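Local coordinates for protein MHP1 (Microbacterium liquefaciens, PDB 2JLN) that imports 5-aryl-substituted hydantoins, such as L-5-benzyl and L-5-indolylmethyl hydantoin, by sodium-dependent symport across the membrane, at residues A316-S328 with F334-V346. Sequence-based numbering, arbitrary orientation.
Sequences AANLLSPAYTLCS and FTFKTGVIVSAVV
Phe336 brings CD1 over one face of the Tyr324 ring, toward its rim, 3.8 Å from Tyr324 CE2, the two planes forming an oblique pair at 36°. With CG anti to the backbone N (chi1 174°), the phenyl group reaches back over 316-328 as a knob among Leu320, Ala323, Tyr324 and Cys327; Leu320 CD2 meets its edge, 4.0 Å from Phe336 CZ. A leucine in place of Tyr324 would probably leave Phe336 without its aromatic partner and forfeit the hydroxyl's weak hydrogen bond to Lys232. Between the helices, Gly339 lets the backbones close to 4.4 Å between Ala323 CA and Gly339 CA. The next knob is Ser343, set among Leu319, Pro322, Ala323 and Leu326; Ser343 OG donates to Gly339 O at 3.0 Å, satisfying a hydroxyl buried against apolar groups. The side chains of Leu326 and Val342 cross at about a right angle, Leu326 CD1 lying 3.8 Å from Val342 CG1, while Leu326 CB lies over one face of Phe334. The axes of the helical segments 316-328 and 336-346 run at 120°, making this a splayed hairpin of consecutive transmembrane helices, the first carrying Asn318, probably a substrate-binding residue. Helix 142-157 touches Leu319, Val340 and Ala344, and helix 104-137 flanks Pro322 and Ala344.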
loop_
_atom_site.group_PDB
_atom_site.type_symbol
_atom_site.label_atom_id
_atom_site.label_comp_id
_atom_site.label_asym_id
_atom_site.label_seq_id
_atom_site.Cartn_x
_atom_site.Cartn_y
_atom_site.Cartn_z
ATOM N N ALA A 316 0.550 -4.314 7.493
ATOM C CA ALA A 316 1.401 -4.339 6.326
ATOM C C ALA A 316 1.303 -3.057 5.500
ATOM O O ALA A 316 2.315 -2.565 5.019
ATOM C CB ALA A 316 1.098 -5.571 5.478
ATOM N N ALA A 317 0.104 -2.496 5.349
ATOM C CA ALA A 317 -0.060 -1.332 4.475
ATOM C C ALA A 317 0.148 0.026 5.164
ATOM O O ALA A 317 0.553 0.989 4.520
ATOM C CB ALA A 317 -1.395 -1.378 3.783
ATOM N N ASN A 318 -0.098 0.107 6.471
ATOM C CA ASN A 318 -0.134 1.403 7.144
ATOM C C ASN A 318 0.889 1.621 8.260
ATOM O O ASN A 318 1.210 2.757 8.587
ATOM C CB ASN A 318 -1.540 1.663 7.698
ATOM C CG ASN A 318 -2.588 1.834 6.605
ATOM O OD1 ASN A 318 -2.310 2.371 5.538
ATOM N ND2 ASN A 318 -3.803 1.380 6.877
ATOM N N LEU A 319 1.391 0.555 8.873
ATOM C CA LEU A 319 2.256 0.721 10.055
ATOM C C LEU A 319 3.735 0.463 9.797
ATOM O O LEU A 319 4.575 1.158 10.344
ATOM C CB LEU A 319 1.783 -0.160 11.209
ATOM C CG LEU A 319 2.357 0.236 12.558
ATOM C CD1 LEU A 319 1.844 1.612 12.953
ATOM C CD2 LEU A 319 1.916 -0.789 13.546
ATOM N N LEU A 320 4.037 -0.544 8.977
ATOM C CA LEU A 320 5.396 -0.820 8.514
ATOM C C LEU A 320 6.139 0.425 8.052
ATOM O O LEU A 320 7.272 0.642 8.467
ATOM C CB LEU A 320 5.397 -1.803 7.344
ATOM C CG LEU A 320 5.435 -3.290 7.643
ATOM C CD1 LEU A 320 5.613 -4.058 6.352
ATOM C CD2 LEU A 320 6.578 -3.568 8.611
ATOM N N SER A 321 5.528 1.233 7.189
ATOM C CA SER A 321 6.285 2.319 6.579
ATOM C C SER A 321 6.562 3.533 7.447
ATOM O O SER A 321 7.558 4.209 7.237
ATOM C CB SER A 321 5.685 2.745 5.251
ATOM O OG SER A 321 5.647 1.635 4.369
ATOM N N PRO A 322 5.690 3.855 8.403
ATOM C CA PRO A 322 6.252 4.926 9.232
ATOM C C PRO A 322 7.329 4.410 10.219
ATOM O O PRO A 322 8.289 5.139 10.536
ATOM C CB PRO A 322 5.016 5.496 9.955
ATOM C CG PRO A 322 3.977 4.448 9.811
ATOM C CD PRO A 322 4.225 3.865 8.455
ATOM N N ALA A 323 7.176 3.173 10.691
ATOM C CA ALA A 323 8.217 2.545 11.494
ATOM C C ALA A 323 9.607 2.706 10.840
ATOM O O ALA A 323 10.490 3.297 11.438
ATOM C CB ALA A 323 7.896 1.075 11.776
ATOM N N TYR A 324 9.808 2.214 9.624
ATOM C CA TYR A 324 11.118 2.350 8.989
ATOM C C TYR A 324 11.572 3.795 8.736
ATOM O O TYR A 324 12.792 4.040 8.625
ATOM C CB TYR A 324 11.187 1.607 7.666
ATOM C CG TYR A 324 11.285 0.123 7.782
ATOM C CD1 TYR A 324 10.281 -0.677 7.284
ATOM C CD2 TYR A 324 12.386 -0.487 8.357
ATOM C CE1 TYR A 324 10.349 -2.046 7.367
ATOM C CE2 TYR A 324 12.474 -1.866 8.436
ATOM C CZ TYR A 324 11.440 -2.637 7.939
ATOM O OH TYR A 324 11.446 -4.007 7.985
ATOM N N THR A 325 10.624 4.735 8.609
ATOM C CA THR A 325 10.973 6.155 8.442
ATOM C C THR A 325 11.590 6.726 9.722
ATOM O O THR A 325 12.549 7.492 9.668
ATOM C CB THR A 325 9.760 7.034 8.001
ATOM O OG1 THR A 325 9.307 6.629 6.704
ATOM C CG2 THR A 325 10.155 8.505 7.919
ATOM N N LEU A 326 11.041 6.344 10.871
ATOM C CA LEU A 326 11.599 6.754 12.162
ATOM C C LEU A 326 12.970 6.139 12.454
ATOM O O LEU A 326 13.954 6.856 12.710
ATOM C CB LEU A 326 10.626 6.456 13.322
ATOM C CG LEU A 326 9.360 7.342 13.395
ATOM C CD1 LEU A 326 8.489 6.992 14.612
ATOM C CD2 LEU A 326 9.714 8.826 13.385
ATOM N N CYS A 327 13.053 4.817 12.420
ATOM C CA CYS A 327 14.287 4.169 12.859
ATOM C C CYS A 327 15.407 4.443 11.847
ATOM O O CYS A 327 16.567 4.053 12.026
ATOM C CB CYS A 327 14.075 2.668 13.077
ATOM S SG CYS A 327 13.991 1.694 11.565
ATOM N N SER A 328 15.059 5.162 10.793
ATOM C CA SER A 328 15.951 5.289 9.670
ATOM C C SER A 328 16.349 6.741 9.407
ATOM O O SER A 328 17.333 6.995 8.719
ATOM C CB SER A 328 15.291 4.640 8.464
ATOM O OG SER A 328 15.764 5.204 7.289
ATOM N N PHE A 334 15.904 5.825 17.378
ATOM C CA PHE A 334 14.826 4.813 17.253
ATOM C C PHE A 334 15.316 3.536 16.631
ATOM O O PHE A 334 16.207 3.560 15.796
ATOM C CB PHE A 334 13.702 5.281 16.317
ATOM C CG PHE A 334 12.919 6.430 16.822
ATOM C CD1 PHE A 334 13.105 7.690 16.287
ATOM C CD2 PHE A 334 11.983 6.261 17.820
ATOM C CE1 PHE A 334 12.381 8.769 16.755
ATOM C CE2 PHE A 334 11.246 7.348 18.292
ATOM C CZ PHE A 334 11.451 8.599 17.759
ATOM N N THR A 335 14.686 2.423 16.974
ATOM C CA THR A 335 14.914 1.183 16.231
ATOM C C THR A 335 13.589 0.695 15.622
ATOM O O THR A 335 12.544 1.174 15.988
ATOM C CB THR A 335 15.585 0.076 17.109
ATOM O OG1 THR A 335 14.850 -0.115 18.322
ATOM C CG2 THR A 335 17.007 0.448 17.452
ATOM N N PHE A 336 13.619 -0.249 14.693
ATOM C CA PHE A 336 12.368 -0.736 14.133
ATOM C C PHE A 336 11.282 -1.014 15.172
ATOM O O PHE A 336 10.205 -0.447 15.088
ATOM C CB PHE A 336 12.557 -1.981 13.289
ATOM C CG PHE A 336 11.268 -2.564 12.821
ATOM C CD1 PHE A 336 10.574 -1.967 11.771
ATOM C CD2 PHE A 336 10.724 -3.673 13.450
ATOM C CE1 PHE A 336 9.361 -2.481 11.337
ATOM C CE2 PHE A 336 9.514 -4.205 13.022
ATOM C CZ PHE A 336 8.822 -3.604 11.964
ATOM N N LYS A 337 11.538 -1.894 16.130
ATOM C CA LYS A 337 10.524 -2.175 17.146
ATOM C C LYS A 337 10.052 -0.899 17.879
ATOM O O LYS A 337 8.873 -0.757 18.224
ATOM C CB LYS A 337 10.987 -3.262 18.133
ATOM C CG LYS A 337 10.868 -4.724 17.611
ATOM C CD LYS A 337 11.886 -5.677 18.323
ATOM C CE LYS A 337 11.735 -7.186 17.942
ATOM N NZ LYS A 337 10.835 -8.076 18.829
ATOM N N THR A 338 10.941 0.051 18.093
ATOM C CA THR A 338 10.532 1.254 18.804
ATOM C C THR A 338 9.752 2.267 17.954
ATOM O O THR A 338 8.929 3.021 18.498
ATOM C CB THR A 338 11.740 1.904 19.471
ATOM O OG1 THR A 338 11.841 1.368 20.790
ATOM C CG2 THR A 338 11.612 3.425 19.536
ATOM N N GLY A 339 10.010 2.263 16.636
ATOM C CA GLY A 339 9.381 3.159 15.663
ATOM C C GLY A 339 7.936 2.769 15.420
ATOM O O GLY A 339 7.074 3.622 15.240
ATOM N N VAL A 340 7.694 1.461 15.431
ATOM C CA VAL A 340 6.367 0.878 15.425
ATOM C C VAL A 340 5.495 1.331 16.600
ATOM O O VAL A 340 4.344 1.666 16.404
ATOM C CB VAL A 340 6.459 -0.627 15.474
ATOM C CG1 VAL A 340 5.137 -1.204 15.890
ATOM C CG2 VAL A 340 6.893 -1.175 14.126
ATOM N N ILE A 341 6.028 1.333 17.818
ATOM C CA ILE A 341 5.301 1.863 18.985
ATOM C C ILE A 341 4.970 3.371 18.907
ATOM O O ILE A 341 3.875 3.794 19.282
ATOM C CB ILE A 341 6.055 1.548 20.330
ATOM C CG1 ILE A 341 5.591 0.198 20.890
ATOM C CG2 ILE A 341 5.842 2.661 21.373
ATOM C CD1 ILE A 341 6.730 -0.713 21.352
ATOM N N VAL A 342 5.911 4.182 18.438
ATOM C CA VAL A 342 5.632 5.606 18.276
ATOM C C VAL A 342 4.666 5.920 17.114
ATOM O O VAL A 342 3.978 6.933 17.147
ATOM C CB VAL A 342 6.924 6.440 18.114
ATOM C CG1 VAL A 342 6.582 7.864 17.748
ATOM C CG2 VAL A 342 7.741 6.414 19.388
ATOM N N SER A 343 4.612 5.071 16.089
ATOM C CA SER A 343 3.733 5.323 14.941
ATOM C C SER A 343 2.285 4.979 15.225
ATOM O O SER A 343 1.383 5.677 14.801
ATOM C CB SER A 343 4.192 4.536 13.726
ATOM O OG SER A 343 5.357 5.113 13.213
ATOM N N ALA A 344 2.074 3.880 15.927
ATOM C CA ALA A 344 0.740 3.466 16.275
ATOM C C ALA A 344 0.148 4.414 17.324
ATOM O O ALA A 344 -1.068 4.529 17.441
ATOM C CB ALA A 344 0.749 2.029 16.769
ATOM N N VAL A 345 0.997 5.102 18.080
ATOM C CA VAL A 345 0.502 6.092 19.045
ATOM C C VAL A 345 0.161 7.425 18.377
ATOM O O VAL A 345 -0.955 7.913 18.529
ATOM C CB VAL A 345 1.480 6.334 20.215
ATOM C CG1 VAL A 345 1.228 7.677 20.838
ATOM C CG2 VAL A 345 1.353 5.231 21.245
ATOM N N VAL A 346 1.096 8.023 17.645
ATOM C CA VAL A 346 0.744 9.197 16.841
ATOM C C VAL A 346 -0.516 8.950 15.976
ATOM O O VAL A 346 -1.473 9.723 16.008
ATOM C CB VAL A 346 1.913 9.661 15.960
ATOM C CG1 VAL A 346 1.416 10.569 14.835
ATOM C CG2 VAL A 346 2.957 10.360 16.811
#